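Local coordinates for protein DegQ (Legionella fallonii, PDB 3PV2) that is an HtrA-family protease with a trypsin-like domain and two PDZ domains, which forms large 12-meric, self-compartmentizing assemblies and probably degrades misfolded proteins, at residues B[417-420]-B[421-425]. Residues are numbered along the deposited sequence; the frame is centred on the assembly and turned at random.
Sequences PVTD and VKSLQ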
ATOM      1  N   PRO B 417     -52.589 -20.957  30.334  1.00 34.26           N
ATOM      2  CA  PRO B 417     -52.513 -20.365  29.003  1.00 33.96           C
ATOM      3  C   PRO B 417     -52.760 -18.887  29.052  1.00 33.83           C
ATOM      4  O   PRO B 417     -53.512 -18.400  29.840  1.00 34.26           O
ATOM      5  CB  PRO B 417     -53.597 -21.091  28.182  1.00 35.22           C
ATOM      6  CG  PRO B 417     -54.614 -21.541  29.224  1.00 39.48           C
ATOM      7  CD  PRO B 417     -53.777 -21.817  30.508  1.00 36.68           C
ATOM      8  N   VAL B 418     -52.114 -18.197  28.117  1.00 33.35           N
ATOM      9  CA  VAL B 418     -52.210 -16.766  27.887  1.00 33.26           C
ATOM     10  C   VAL B 418     -52.728 -16.509  26.573  1.00 33.71           C
ATOM     11  O   VAL B 418     -52.158 -17.017  25.596  1.00 33.94           O
ATOM     12  CB  VAL B 418     -50.780 -16.240  27.916  1.00 32.56           C
ATOM     13  CG1 VAL B 418     -50.681 -14.970  27.279  1.00 32.50           C
ATOM     14  CG2 VAL B 418     -50.325 -16.221  29.404  1.00 32.41           C
ATOM     15  N   THR B 419     -53.807 -15.727  26.468  1.00 35.61           N
ATOM     16  CA  THR B 419     -54.376 -15.403  25.202  1.00 37.49           C
ATOM     17  C   THR B 419     -54.137 -13.952  24.794  1.00 37.71           C
ATOM     18  O   THR B 419     -53.622 -13.679  23.745  1.00 40.15           O
ATOM     19  CB  THR B 419     -55.884 -15.654  25.238  1.00 40.14           C
ATOM     20  OG1 THR B 419     -56.427 -15.058  26.422  1.00 45.90           O
ATOM     21  CG2 THR B 419     -56.142 -17.191  25.304  1.00 39.86           C
ATOM     22  N   ASP B 420     -54.537 -13.014  25.596  1.00 37.54           N
ATOM     23  CA  ASP B 420     -54.325 -11.629  25.243  1.00 36.50           C
ATOM     24  C   ASP B 420     -53.528 -10.940  26.341  1.00 34.53           C
ATOM     25  O   ASP B 420     -53.156 -11.584  27.329  1.00 34.05           O
ATOM     26  CB  ASP B 420     -55.674 -10.986  24.945  1.00 39.56           C
ATOM     27  CG  ASP B 420     -56.587 -10.940  26.126  1.00 43.60           C
ATOM     28  OD1 ASP B 420     -56.166 -11.238  27.256  1.00 46.96           O
ATOM     29  OD2 ASP B 420     -57.755 -10.585  25.924  1.00 54.60           O
ATOM     30  N   VAL B 421     -53.178  -9.680  26.133  1.00 34.50           N
ATOM     31  CA  VAL B 421     -52.300  -8.991  27.023  1.00 34.10           C
ATOM     32  C   VAL B 421     -53.023  -8.954  28.372  1.00 34.54           C
ATOM     33  O   VAL B 421     -52.438  -9.277  29.396  1.00 34.14           O
ATOM     34  CB  VAL B 421     -51.897  -7.587  26.443  1.00 34.32           C
ATOM     35  CG1 VAL B 421     -51.161  -6.680  27.485  1.00 34.18           C
ATOM     36  CG2 VAL B 421     -51.030  -7.774  25.128  1.00 33.95           C
ATOM     37  N   LYS B 422     -54.296  -8.595  28.396  1.00 35.83           N
ATOM     38  CA  LYS B 422     -55.020  -8.579  29.658  1.00 39.00           C
ATOM     39  C   LYS B 422     -54.957  -9.904  30.439  1.00 37.52           C
ATOM     40  O   LYS B 422     -54.859  -9.825  31.665  1.00 37.77           O
ATOM     41  CB  LYS B 422     -56.467  -8.070  29.456  1.00 43.69           C
ATOM     42  CG  LYS B 422     -57.474  -8.325  30.640  1.00 52.57           C
ATOM     43  CD  LYS B 422     -57.460  -7.280  31.790  1.00 60.98           C
ATOM     44  CE  LYS B 422     -58.731  -7.409  32.696  1.00 65.81           C
ATOM     45  NZ  LYS B 422     -58.654  -6.571  33.950  1.00 69.51           N
ATOM     46  N   SER B 423     -54.989 -11.083  29.760  1.00 35.50           N
ATOM     47  CA  SER B 423     -54.975 -12.337  30.490  1.00 35.52           C
ATOM     48  C   SER B 423     -53.636 -12.475  31.197  1.00 34.51           C
ATOM     49  O   SER B 423     -53.575 -12.969  32.321  1.00 34.62           O
ATOM     50  CB  SER B 423     -55.168 -13.619  29.612  1.00 35.72           C
ATOM     51  OG  SER B 423     -54.234 -13.713  28.483  1.00 35.55           O
ATOM     52  N   LEU B 424     -52.550 -12.089  30.517  1.00 33.78           N
ATOM     53  CA  LEU B 424     -51.242 -12.120  31.132  1.00 33.13           C
ATOM     54  C   LEU B 424     -51.104 -11.152  32.333  1.00 33.39           C
ATOM     55  O   LEU B 424     -50.470 -11.473  33.353  1.00 33.24           O
ATOM     56  CB  LEU B 424     -50.217 -11.748  30.092  1.00 32.58           C
ATOM     57  CG  LEU B 424     -48.798 -11.746  30.649  1.00 32.07           C
ATOM     58  CD1 LEU B 424     -48.314 -13.128  31.238  1.00 31.86           C
ATOM     59  CD2 LEU B 424     -47.804 -11.137  29.567  1.00 31.77           C
ATOM     60  N   GLN B 425     -51.660  -9.948  32.197  1.00 33.89           N
ATOM     61  CA  GLN B 425     -51.621  -8.972  33.279  1.00 34.31           C
ATOM     62  C   GLN B 425     -52.420  -9.466  34.493  1.00 34.99           C
ATOM     63  O   GLN B 425     -52.037  -9.273  35.617  1.00 35.15           O
ATOM     64  CB  GLN B 425     -52.206  -7.625  32.811  1.00 34.94           C
ATOM     65  CG  GLN B 425     -51.235  -6.825  31.930  1.00 34.46           C
ATOM     66  CD  GLN B 425     -51.895  -5.665  31.116  1.00 35.72           C
ATOM     67  OE1 GLN B 425     -53.082  -5.687  30.817  1.00 35.86           O
ATOM     68  NE2 GLN B 425     -51.068  -4.728  30.691  1.00 35.98           N
TER
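The backbone leaves its extended course at Thr419 and enters helix 421-428 just after Asp420, which is itself extended; Leu424 N then donates to Asp420 O (3.3 Å, 165° at the hydrogen) to close the first helical turn. This is an N-capped helix start in the second PDZ domain of the chain. Asp420 is the N-cap: its carboxylate folds over the helix end, and OD1 accepts from Ser423 N at 2.8 Å. The donor meets OD1 nearly along its C-O axis. The carboxylate gets there because CG sits between the backbone N and the carbonyl carbon (chi1 64°). Its negative charge lies at the helix N-terminus, where the helix dipole would favour it.

Ser423 ties the helix back to the loop. Its OG donates to Asp420 O at 2.7 Å and accepts from Thr419 N at 2.9 Å. Asp420 O thus takes both Leu424 N and Ser423 OG, each somewhat tilted from the carbonyl plane. Thr419 OG1 adds a weak bond to Ser423 OG at 3.3 Å.

The apolar side of the turn faces the domain core. Val418 and Leu424 are buried, and both pack on Val388 and Ala413 of the neighbouring strands. At the helix surface, Gln425 NE2 is hydrogen-bonded to Glu378 of a second subunit. Within the turn, Val418 CG2 meets Leu424 CD1 at 4.1 Å, methyl to methyl.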